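Local coordinates for putative uncharacterized protein PH1780 (Pyrococcus horikoshii, PDB 2YZQ) that is of unknown function but binds S-adenosylmethionine in its tandem CBS domains, which suggests a ligand-sensing or regulatory role, at residues T13-A18 / P36-E41; K4-Q9 / I113-A118; D69-K74 / Y89-V94; V139-P144 / P222-M227. All blocks are in the same frame, centred on the assembly; numbering follows the deposited sequence.

Contact 1 (T13-A18 / P36-E41)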
# COMPACT_ATOMS: atom_id res chain seq x y z
N THR A 13 17.77 -12.13 -3.94
CA THR A 13 16.93 -12.99 -4.75
C THR A 13 17.05 -14.44 -4.31
O THR A 13 17.88 -14.78 -3.47
CB THR A 13 17.32 -12.91 -6.23
OG1 THR A 13 18.64 -13.43 -6.40
CG2 THR A 13 17.28 -11.47 -6.72
N ILE A 14 16.22 -15.29 -4.89
CA ILE A 14 16.25 -16.71 -4.59
C ILE A 14 16.34 -17.48 -5.89
O ILE A 14 15.53 -17.29 -6.79
CB ILE A 14 15.00 -17.16 -3.81
CG1 ILE A 14 14.95 -16.45 -2.45
CG2 ILE A 14 15.01 -18.67 -3.63
CD1 ILE A 14 13.81 -16.90 -1.56
N THR A 15 17.33 -18.36 -5.98
CA THR A 15 17.52 -19.17 -7.17
C THR A 15 16.86 -20.53 -7.01
O THR A 15 17.04 -21.20 -6.00
CB THR A 15 19.02 -19.38 -7.45
OG1 THR A 15 19.66 -18.12 -7.67
CG2 THR A 15 19.21 -20.26 -8.69
N LEU A 16 16.09 -20.92 -8.02
CA LEU A 16 15.41 -22.21 -8.01
C LEU A 16 16.38 -23.24 -8.58
O LEU A 16 17.23 -22.91 -9.41
CB LEU A 16 14.16 -22.15 -8.88
CG LEU A 16 13.10 -21.10 -8.51
CD1 LEU A 16 11.98 -21.12 -9.54
CD2 LEU A 16 12.57 -21.39 -7.11
N PRO A 17 16.26 -24.51 -8.16
CA PRO A 17 15.29 -25.02 -7.18
C PRO A 17 15.56 -24.55 -5.76
O PRO A 17 16.70 -24.27 -5.39
CB PRO A 17 15.45 -26.54 -7.31
CG PRO A 17 15.95 -26.72 -8.71
CD PRO A 17 16.96 -25.62 -8.82
N ALA A 18 14.50 -24.46 -4.96
CA ALA A 18 14.61 -24.02 -3.58
C ALA A 18 13.52 -24.68 -2.74
O ALA A 18 12.51 -25.14 -3.27
CB ALA A 18 14.49 -22.51 -3.49
N PRO A 36 12.69 -11.57 -5.41
CA PRO A 36 12.57 -11.85 -6.84
C PRO A 36 13.12 -13.26 -7.04
O PRO A 36 14.06 -13.66 -6.34
CB PRO A 36 13.48 -10.79 -7.47
CG PRO A 36 13.41 -9.66 -6.48
CD PRO A 36 13.51 -10.38 -5.16
N VAL A 37 12.55 -14.01 -7.97
CA VAL A 37 13.00 -15.38 -8.23
C VAL A 37 13.72 -15.45 -9.57
O VAL A 37 13.22 -14.96 -10.58
CB VAL A 37 11.81 -16.36 -8.26
CG1 VAL A 37 12.32 -17.78 -8.51
CG2 VAL A 37 11.06 -16.30 -6.94
N VAL A 38 14.89 -16.07 -9.57
CA VAL A 38 15.69 -16.20 -10.78
C VAL A 38 16.13 -17.64 -11.06
O VAL A 38 16.08 -18.49 -10.17
CB VAL A 38 16.97 -15.34 -10.68
CG1 VAL A 38 16.60 -13.87 -10.47
CG2 VAL A 38 17.84 -15.83 -9.54
N ASN A 39 16.55 -17.89 -12.29
CA ASN A 39 17.02 -19.22 -12.65
C ASN A 39 18.53 -19.26 -12.50
O ASN A 39 19.14 -18.30 -12.03
CB ASN A 39 16.60 -19.60 -14.08
CG ASN A 39 17.07 -18.59 -15.12
OD1 ASN A 39 18.05 -17.88 -14.92
ND2 ASN A 39 16.36 -18.54 -16.24
N LYS A 40 19.15 -20.37 -12.90
CA LYS A 40 20.59 -20.51 -12.77
C LYS A 40 21.35 -19.36 -13.44
O LYS A 40 22.31 -18.85 -12.87
CB LYS A 40 21.06 -21.85 -13.35
CG LYS A 40 22.55 -22.11 -13.20
CD LYS A 40 22.97 -22.09 -11.73
CE LYS A 40 24.45 -22.40 -11.57
NZ LYS A 40 24.80 -23.77 -12.04
N GLU A 41 20.91 -18.98 -14.63
CA GLU A 41 21.55 -17.88 -15.37
C GLU A 41 21.37 -16.56 -14.63
O GLU A 41 22.09 -15.60 -14.89
CB GLU A 41 20.94 -17.76 -16.77
CG GLU A 41 21.38 -18.84 -17.75
CD GLU A 41 22.86 -18.77 -18.07
OE1 GLU A 41 23.35 -17.67 -18.41
OE2 GLU A 41 23.53 -19.82 -18.00
O HOH W 1 21.05 -17.49 -10.12

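Contact 2 (K4-Q9 / I113-A118)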
# COMPACT_ATOMS: atom_id res chain seq x y z
N LYS A 4 15.40 4.32 -11.61
CA LYS A 4 16.71 4.17 -10.96
C LYS A 4 16.90 4.99 -9.69
O LYS A 4 17.60 4.58 -8.78
CB LYS A 4 17.82 4.54 -11.96
CG LYS A 4 17.83 6.01 -12.35
CD LYS A 4 18.60 6.25 -13.64
CE LYS A 4 20.07 5.91 -13.50
NZ LYS A 4 20.78 6.09 -14.80
N THR A 5 16.25 6.15 -9.63
CA THR A 5 16.38 7.04 -8.48
C THR A 5 15.55 6.62 -7.27
O THR A 5 15.94 6.86 -6.13
CB THR A 5 15.98 8.47 -8.87
OG1 THR A 5 16.69 8.86 -10.06
CG2 THR A 5 16.31 9.45 -7.75
N ILE A 6 14.42 5.99 -7.52
CA ILE A 6 13.51 5.60 -6.45
C ILE A 6 13.59 4.14 -6.02
O ILE A 6 13.22 3.80 -4.89
CB ILE A 6 12.06 5.95 -6.85
CG1 ILE A 6 12.00 7.40 -7.36
CG2 ILE A 6 11.11 5.77 -5.68
CD1 ILE A 6 12.53 8.44 -6.37
N MET A 7 14.09 3.27 -6.89
CA MET A 7 14.17 1.85 -6.57
C MET A 7 15.22 1.54 -5.51
O MET A 7 16.08 2.36 -5.21
CB MET A 7 14.53 1.05 -7.83
CG MET A 7 15.94 1.34 -8.34
SD MET A 7 16.35 0.42 -9.82
CE MET A 7 18.16 0.38 -9.71
N THR A 8 15.11 0.34 -4.93
CA THR A 8 16.09 -0.13 -3.95
C THR A 8 16.98 -1.03 -4.80
O THR A 8 16.50 -1.98 -5.42
CB THR A 8 15.43 -0.98 -2.85
OG1 THR A 8 14.63 -0.14 -2.01
CG2 THR A 8 16.50 -1.66 -1.99
N GLN A 9 18.28 -0.74 -4.84
CA GLN A 9 19.17 -1.54 -5.67
C GLN A 9 19.62 -2.86 -5.04
O GLN A 9 19.55 -3.05 -3.84
CB GLN A 9 20.41 -0.73 -6.04
CG GLN A 9 20.11 0.66 -6.56
CD GLN A 9 21.20 1.17 -7.46
OE1 GLN A 9 21.15 1.00 -8.68
NE2 GLN A 9 22.21 1.80 -6.87
N ILE A 113 6.07 6.58 -2.52
CA ILE A 113 5.50 7.51 -1.54
C ILE A 113 6.58 8.19 -0.70
O ILE A 113 6.65 9.42 -0.62
CB ILE A 113 4.54 6.78 -0.58
CG1 ILE A 113 3.36 6.19 -1.36
CG2 ILE A 113 4.06 7.74 0.51
CD1 ILE A 113 2.61 7.18 -2.20
N ARG A 114 7.43 7.38 -0.08
CA ARG A 114 8.48 7.87 0.80
C ARG A 114 9.67 8.59 0.16
O ARG A 114 10.14 9.61 0.68
CB ARG A 114 9.02 6.71 1.65
CG ARG A 114 7.98 6.09 2.57
CD ARG A 114 8.47 4.77 3.15
NE ARG A 114 8.59 3.75 2.11
CZ ARG A 114 8.89 2.47 2.35
NH1 ARG A 114 9.10 2.06 3.59
NH2 ARG A 114 8.98 1.61 1.34
N ARG A 115 10.14 8.07 -0.97
CA ARG A 115 11.31 8.65 -1.63
C ARG A 115 11.00 9.67 -2.72
O ARG A 115 11.86 10.47 -3.09
CB ARG A 115 12.16 7.54 -2.24
CG ARG A 115 12.65 6.52 -1.23
CD ARG A 115 13.27 5.31 -1.92
NE ARG A 115 13.74 4.32 -0.95
CZ ARG A 115 14.16 3.10 -1.25
NH1 ARG A 115 14.16 2.69 -2.51
NH2 ARG A 115 14.57 2.28 -0.29
N TYR A 116 9.77 9.66 -3.22
CA TYR A 116 9.40 10.57 -4.29
C TYR A 116 8.33 11.59 -3.92
O TYR A 116 8.62 12.78 -3.76
CB TYR A 116 8.96 9.75 -5.51
CG TYR A 116 8.65 10.57 -6.73
CD1 TYR A 116 9.61 11.42 -7.30
CD2 TYR A 116 7.41 10.48 -7.35
CE1 TYR A 116 9.33 12.15 -8.44
CE2 TYR A 116 7.12 11.21 -8.50
CZ TYR A 116 8.09 12.04 -9.04
OH TYR A 116 7.81 12.76 -10.18
N PHE A 117 7.08 11.15 -3.77
CA PHE A 117 6.02 12.10 -3.45
C PHE A 117 6.28 12.92 -2.19
O PHE A 117 5.99 14.12 -2.15
CB PHE A 117 4.67 11.38 -3.31
CG PHE A 117 4.10 10.88 -4.61
CD1 PHE A 117 4.06 11.70 -5.74
CD2 PHE A 117 3.58 9.60 -4.71
CE1 PHE A 117 3.51 11.25 -6.94
CE2 PHE A 117 3.02 9.13 -5.90
CZ PHE A 117 2.99 9.96 -7.01
N ALA A 118 6.83 12.29 -1.16
CA ALA A 118 7.10 12.99 0.09
C ALA A 118 8.34 13.88 0.06
O ALA A 118 8.54 14.69 0.97
CB ALA A 118 7.24 11.98 1.23

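Contact 3 (D69-K74 / Y89-V94)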
# COMPACT_ATOMS: atom_id res chain seq x y z
N ASP A 69 3.74 -13.88 -13.77
CA ASP A 69 3.29 -12.63 -14.37
C ASP A 69 3.47 -11.43 -13.45
O ASP A 69 2.50 -10.92 -12.88
CB ASP A 69 1.82 -12.74 -14.79
CG ASP A 69 1.34 -11.54 -15.58
OD1 ASP A 69 1.92 -11.27 -16.66
OD2 ASP A 69 0.39 -10.87 -15.13
N VAL A 70 4.71 -10.98 -13.30
CA VAL A 70 5.01 -9.83 -12.44
C VAL A 70 5.48 -8.65 -13.29
O VAL A 70 6.20 -8.82 -14.27
CB VAL A 70 6.12 -10.17 -11.42
CG1 VAL A 70 5.68 -11.34 -10.55
CG2 VAL A 70 7.42 -10.49 -12.14
N PRO A 71 5.06 -7.43 -12.92
CA PRO A 71 5.46 -6.24 -13.68
C PRO A 71 6.97 -5.99 -13.61
O PRO A 71 7.57 -6.09 -12.54
CB PRO A 71 4.65 -5.13 -13.02
CG PRO A 71 4.52 -5.59 -11.61
CD PRO A 71 4.21 -7.06 -11.77
N VAL A 72 7.56 -5.67 -14.76
CA VAL A 72 8.99 -5.41 -14.83
C VAL A 72 9.29 -4.15 -15.64
O VAL A 72 8.57 -3.82 -16.58
CB VAL A 72 9.75 -6.59 -15.48
CG1 VAL A 72 9.55 -7.85 -14.66
CG2 VAL A 72 9.28 -6.80 -16.90
N VAL A 73 10.35 -3.46 -15.26
CA VAL A 73 10.78 -2.25 -15.95
C VAL A 73 12.29 -2.20 -15.92
O VAL A 73 12.93 -3.04 -15.28
CB VAL A 73 10.25 -0.97 -15.25
CG1 VAL A 73 8.73 -0.96 -15.25
CG2 VAL A 73 10.79 -0.90 -13.82
N LYS A 74 12.86 -1.23 -16.62
CA LYS A 74 14.31 -1.03 -16.64
C LYS A 74 14.57 0.21 -15.79
O LYS A 74 13.69 1.05 -15.64
CB LYS A 74 14.80 -0.82 -18.07
CG LYS A 74 14.70 -2.08 -18.93
CD LYS A 74 15.31 -1.87 -20.30
CE LYS A 74 15.33 -3.17 -21.09
NZ LYS A 74 13.97 -3.78 -21.18
N TYR A 89 -1.70 -4.24 -13.12
CA TYR A 89 -1.72 -5.56 -12.50
C TYR A 89 -2.20 -5.51 -11.06
O TYR A 89 -2.25 -6.54 -10.39
CB TYR A 89 -0.32 -6.18 -12.56
CG TYR A 89 0.29 -6.18 -13.94
CD1 TYR A 89 -0.36 -6.81 -15.01
CD2 TYR A 89 1.50 -5.54 -14.19
CE1 TYR A 89 0.19 -6.79 -16.29
CE2 TYR A 89 2.06 -5.52 -15.46
CZ TYR A 89 1.40 -6.15 -16.51
OH TYR A 89 1.95 -6.13 -17.77
N ASP A 90 -2.57 -4.32 -10.60
CA ASP A 90 -3.02 -4.15 -9.22
C ASP A 90 -2.02 -4.85 -8.31
O ASP A 90 -2.39 -5.61 -7.42
CB ASP A 90 -4.43 -4.74 -9.04
CG ASP A 90 -5.01 -4.46 -7.67
OD1 ASP A 90 -4.86 -3.31 -7.18
OD2 ASP A 90 -5.62 -5.37 -7.08
N TYR A 91 -0.74 -4.58 -8.56
CA TYR A 91 0.34 -5.17 -7.79
C TYR A 91 1.16 -4.01 -7.20
O TYR A 91 1.36 -2.99 -7.86
CB TYR A 91 1.20 -6.05 -8.69
CG TYR A 91 2.07 -7.04 -7.95
CD1 TYR A 91 1.51 -7.99 -7.09
CD2 TYR A 91 3.45 -7.04 -8.11
CE1 TYR A 91 2.31 -8.90 -6.40
CE2 TYR A 91 4.26 -7.94 -7.43
CZ TYR A 91 3.68 -8.87 -6.57
OH TYR A 91 4.49 -9.75 -5.90
N ARG A 92 1.63 -4.18 -5.97
CA ARG A 92 2.36 -3.12 -5.27
C ARG A 92 3.85 -2.99 -5.51
O ARG A 92 4.53 -2.25 -4.79
CB ARG A 92 2.09 -3.24 -3.77
CG ARG A 92 0.62 -3.07 -3.39
CD ARG A 92 0.40 -3.30 -1.90
NE ARG A 92 1.16 -2.36 -1.07
CZ ARG A 92 0.84 -1.08 -0.91
NH1 ARG A 92 -0.23 -0.57 -1.52
NH2 ARG A 92 1.60 -0.31 -0.14
N ARG A 93 4.39 -3.69 -6.49
CA ARG A 93 5.81 -3.57 -6.76
C ARG A 93 6.16 -4.00 -8.16
O ARG A 93 5.40 -4.71 -8.82
CB ARG A 93 6.62 -4.39 -5.75
CG ARG A 93 6.44 -5.89 -5.88
CD ARG A 93 7.07 -6.62 -4.70
NE ARG A 93 6.47 -6.22 -3.43
CZ ARG A 93 5.19 -6.40 -3.12
NH1 ARG A 93 4.36 -6.97 -3.99
NH2 ARG A 93 4.72 -6.00 -1.95
N VAL A 94 7.32 -3.55 -8.61
CA VAL A 94 7.82 -3.89 -9.93
C VAL A 94 9.28 -4.29 -9.76
O VAL A 94 9.99 -3.73 -8.93
CB VAL A 94 7.73 -2.71 -10.92
CG1 VAL A 94 6.28 -2.23 -11.04
CG2 VAL A 94 8.63 -1.56 -10.47

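Contact 4 (V139-P144 / P222-M227)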
# COMPACT_ATOMS: atom_id res chain seq x y z
N VAL A 139 -16.36 -0.07 8.80
CA VAL A 139 -16.95 -1.01 9.74
C VAL A 139 -17.40 -0.28 10.99
O VAL A 139 -16.73 0.62 11.46
CB VAL A 139 -15.94 -2.13 10.13
CG1 VAL A 139 -14.77 -1.55 10.92
CG2 VAL A 139 -16.64 -3.22 10.91
N TRP A 140 -18.57 -0.67 11.52
CA TRP A 140 -19.07 -0.06 12.74
C TRP A 140 -18.23 -0.57 13.91
O TRP A 140 -17.89 -1.75 13.96
CB TRP A 140 -20.54 -0.42 12.94
CG TRP A 140 -21.10 0.04 14.25
CD1 TRP A 140 -20.99 1.28 14.80
CD2 TRP A 140 -21.88 -0.74 15.17
NE1 TRP A 140 -21.64 1.33 16.01
CE2 TRP A 140 -22.20 0.10 16.26
CE3 TRP A 140 -22.33 -2.06 15.17
CZ2 TRP A 140 -22.95 -0.35 17.35
CZ3 TRP A 140 -23.08 -2.50 16.25
CH2 TRP A 140 -23.38 -1.65 17.33
N GLU A 141 -17.91 0.31 14.85
CA GLU A 141 -17.08 -0.06 15.99
C GLU A 141 -17.63 -1.21 16.82
O GLU A 141 -16.88 -1.88 17.53
CB GLU A 141 -16.83 1.16 16.88
CG GLU A 141 -18.06 1.66 17.62
CD GLU A 141 -17.81 2.98 18.33
OE1 GLU A 141 -16.69 3.18 18.86
OE2 GLU A 141 -18.74 3.82 18.38
N GLY A 142 -18.94 -1.45 16.73
CA GLY A 142 -19.52 -2.54 17.50
C GLY A 142 -19.48 -3.89 16.80
O GLY A 142 -19.94 -4.89 17.36
N THR A 143 -18.90 -3.93 15.60
CA THR A 143 -18.82 -5.17 14.83
C THR A 143 -17.85 -6.20 15.41
O THR A 143 -16.71 -5.89 15.71
CB THR A 143 -18.39 -4.88 13.37
OG1 THR A 143 -19.29 -3.93 12.79
CG2 THR A 143 -18.39 -6.16 12.54
N PRO A 144 -18.32 -7.45 15.58
CA PRO A 144 -17.46 -8.51 16.12
C PRO A 144 -16.25 -8.65 15.21
O PRO A 144 -16.36 -8.54 13.98
CB PRO A 144 -18.37 -9.73 16.08
CG PRO A 144 -19.71 -9.14 16.38
CD PRO A 144 -19.72 -7.89 15.51
N PRO A 222 -15.90 -6.90 19.91
CA PRO A 222 -16.05 -5.75 19.02
C PRO A 222 -14.70 -5.19 18.56
O PRO A 222 -13.74 -5.11 19.33
CB PRO A 222 -16.82 -4.75 19.87
CG PRO A 222 -17.67 -5.64 20.71
CD PRO A 222 -16.69 -6.70 21.14
N VAL A 223 -14.63 -4.79 17.29
CA VAL A 223 -13.41 -4.25 16.73
C VAL A 223 -12.96 -2.98 17.47
O VAL A 223 -11.79 -2.60 17.41
CB VAL A 223 -13.59 -3.96 15.21
CG1 VAL A 223 -14.54 -2.80 15.01
CG2 VAL A 223 -12.24 -3.68 14.57
N ALA A 224 -13.88 -2.35 18.19
CA ALA A 224 -13.57 -1.15 18.94
C ALA A 224 -12.44 -1.43 19.94
O ALA A 224 -11.65 -0.54 20.25
CB ALA A 224 -14.81 -0.66 19.69
N GLU A 225 -12.36 -2.67 20.41
CA GLU A 225 -11.34 -3.06 21.38
C GLU A 225 -9.90 -3.08 20.87
O GLU A 225 -8.96 -3.15 21.66
CB GLU A 225 -11.69 -4.42 21.99
CG GLU A 225 -12.81 -4.37 23.02
CD GLU A 225 -13.07 -5.71 23.68
OE1 GLU A 225 -12.10 -6.46 23.91
OE2 GLU A 225 -14.25 -6.02 23.97
N ILE A 226 -9.71 -3.04 19.55
CA ILE A 226 -8.35 -3.05 19.02
C ILE A 226 -8.08 -1.93 18.02
O ILE A 226 -6.99 -1.82 17.47
CB ILE A 226 -8.01 -4.39 18.31
CG1 ILE A 226 -8.91 -4.58 17.09
CG2 ILE A 226 -8.17 -5.55 19.28
CD1 ILE A 226 -8.46 -5.69 16.16
N MET A 227 -9.07 -1.07 17.80
CA MET A 227 -8.90 0.01 16.83
C MET A 227 -8.04 1.18 17.30
O MET A 227 -7.87 1.42 18.50
CB MET A 227 -10.27 0.53 16.40
CG MET A 227 -10.96 1.40 17.44
SD MET A 227 -12.55 2.00 16.85
CE MET A 227 -13.04 3.08 18.20

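Contact 1 (T13-A18 / P36-E41)
Leu16 lies across Val37 at about a right angle, with CG and both of its methyls turned onto the single methyl CG1 of the valine. The closest pair, Leu16 CG and Val37 CG1, is 3.4 Å apart, tighter than two carbons usually pack. Val37 presents that branch because CG1 points opposite its own backbone N (chi1 -179°). The other side of the two backbones carries Thr13, Thr15 and Val38. There the hydroxyl oxygen of Thr15 comes obliquely against one methyl of the valine, Thr15 OG1 to Val38 CG2 being 3.5 Å, and OG1 of Thr13 rests more loosely on the same methyl. Strand 14-15 runs parallel to strand 34-38 and borders a three-stranded sheet that strand 44-49 completes on the far side, the order expected for the beta strands of a CBS domain. Residues 20-31, where that fold normally places its first helix, are missing from the model. Three backbone bonds hold the pair in register: Ile14 N gives to Pro36 O at 3.1 Å, Val38 N to Ile14 O, and Leu16 N to Val38 O at 3.2 Å. Val38 O also takes a CA-H...O contact from Thr15 CA, 3.4 Å away. Beyond the last bridge a water continues the link, sitting 2.9 Å from Thr15 OG1 and donating to Asn39 O at 2.8 Å. Pro36 bears on Ile106 and Val38 on Pro103, both of strand 103-108.

Contact 2 (K4-Q9 / I113-A118)
Ile6 packs its two branches against the start of two side chains from the last turn of helix 109-117: CD1 meets CB of Tyr116 at 3.9 Å, and CG2 meets CB of Arg115 at 4.0 Å. This is the buried, close-fitting half of the contact; the Tyr116 ring leads away from Ile6, and its hydroxyl is hydrogen-bonded to Tyr123. The other half is polar and faces solvent. Arg115 runs extended from CG to NE, sliding past Ile6 in the opposite direction, and delivers NH1 to Ile6 O at 2.8 Å, with an N-H...O angle of 158°. The same guanidinium grips Thr8 end-on, NH1 and NH2 both pointing at OG1, 2.9 and 3.0 Å away; the oxygens of both residues lie close to the guanidinium plane. Helix 3-6 and strand 8-9 belong to the first CBS sequence, yet strand 8-9 pairs antiparallel with strand 103-108 of the second, a pairing consistent with the way tandem CBS sequences are joined into one unit. With a valine in place of Thr8 the hydroxyl is gone, and the outer end of the arginine would probably lose its two bonds there and be set free to turn about the one to Ile6 O. A long, weak ion pair links Arg115 to Asp111. Around the exposed arginine the helix widens into a pi-type turn, Ala118 N reaching Ile113 O.

Contact 3 (D69-K74 / Y89-V94)
Pro71 touches two tyrosine rings, Tyr89 with CB and Tyr91 with CD, each obliquely. Its CB bears on CD2 of Tyr89 at 3.4 Å, the two side chains sliding past each other in opposite directions, while its CD touches CD2 of Tyr91 at 3.7 Å with the side chains crossing at about a right angle. Near the CD1 side of the Tyr89 ring, and also obliquely, OD2 of Asp69 comes to 4.1 Å from CD1, the carboxylate plane standing 85° from that of the ring. The edge of the Arg93 guanidinium faces CE1 of Tyr91. All this lies where helix 79-89 gives way to strand 93-97, in the beta-alpha-beta unit that runs from strand 72-74 through the helix to that parallel strand, a building block of the CBS fold. Just before strand 72-74, CG of Pro71 sits 3.1 Å from the buried carbonyl oxygen Arg93 O, which has no hydrogen-bond partner, and Val94 CA makes a CA-H...O contact of 3.4 Å with Pro71 O. Further along, CG2 of Val73 meets CG2 of Val94 at 4.0 Å. Leu85 of the helix covers Pro71 and Val73, and Met86 covers Val94. Cutting Tyr89 back to an alanine takes away the ring, and would probably open a gap beside CB and CD of Pro71 and cost the Asp69 carboxylate the ring it stands against. Lys67 adds a cation-pi contact to Tyr91.

Contact 4 (V139-P144 / P222-M227)
Glu141 and Met227 leave their backbones in the same way, CG between backbone N and carbonyl carbon (chi1 69° and 75°), and both run extended from there, which brings OE1 of the glutamate to 3.7 Å from CE of the methionine. Val223 turns CG1 into the equivalent position, and this methyl then rests 3.6 Å from Glu141 O and close to Trp140 O. The backbones are tied more firmly: Val223 N donates to Thr143 O at 2.8 Å, whereas the bond from Ala224 N to Glu141 O, 3.1 Å, is weak. The methyl of Ala224 covers that same oxygen and touches CB of Glu141. Both acceptors belong to a type I turn from Trp140 to Thr143, where Trp140 O receives both Thr143 N and Thr143 OG1 from one face of its plane. Gly142 N lies 3.4 Å above the centre of the Trp140 ring. Pro144 follows at the N-cap position of helix 145-153. The turn after strand 139-140 thus meets the 3-10 segment of the fourth CBS sequence, with a single bridge between Pro144 and Pro222, a tandem-domain junction whose Met227 directly precedes Thr228, a residue that binds S-adenosylmethionine.

How the contacts relate
Contacts 1, 2 and 3 lie in the N-terminal half of the chain and contact 4 belongs to the other, about 35 Å from contacts 2 and 3 between centres and 43 Å from contact 1. Contacts 2 and 3 reach the same sheet at opposite outer strands, their nearest atoms about 5 Å apart. Contact 1 follows a few residues after 4-9 along the chain, and its centre lies 18 Å from that of contact 3. S-adenosylmethionine sits in the other half: the Met227 side chain of contact 4 is about 7 Å from it, that of Arg93 in contact 3 about 10 Å. Ile6-Met7-Thr8 in contact 2 recurs as Ile226-Met227-Thr228 beside the pocket.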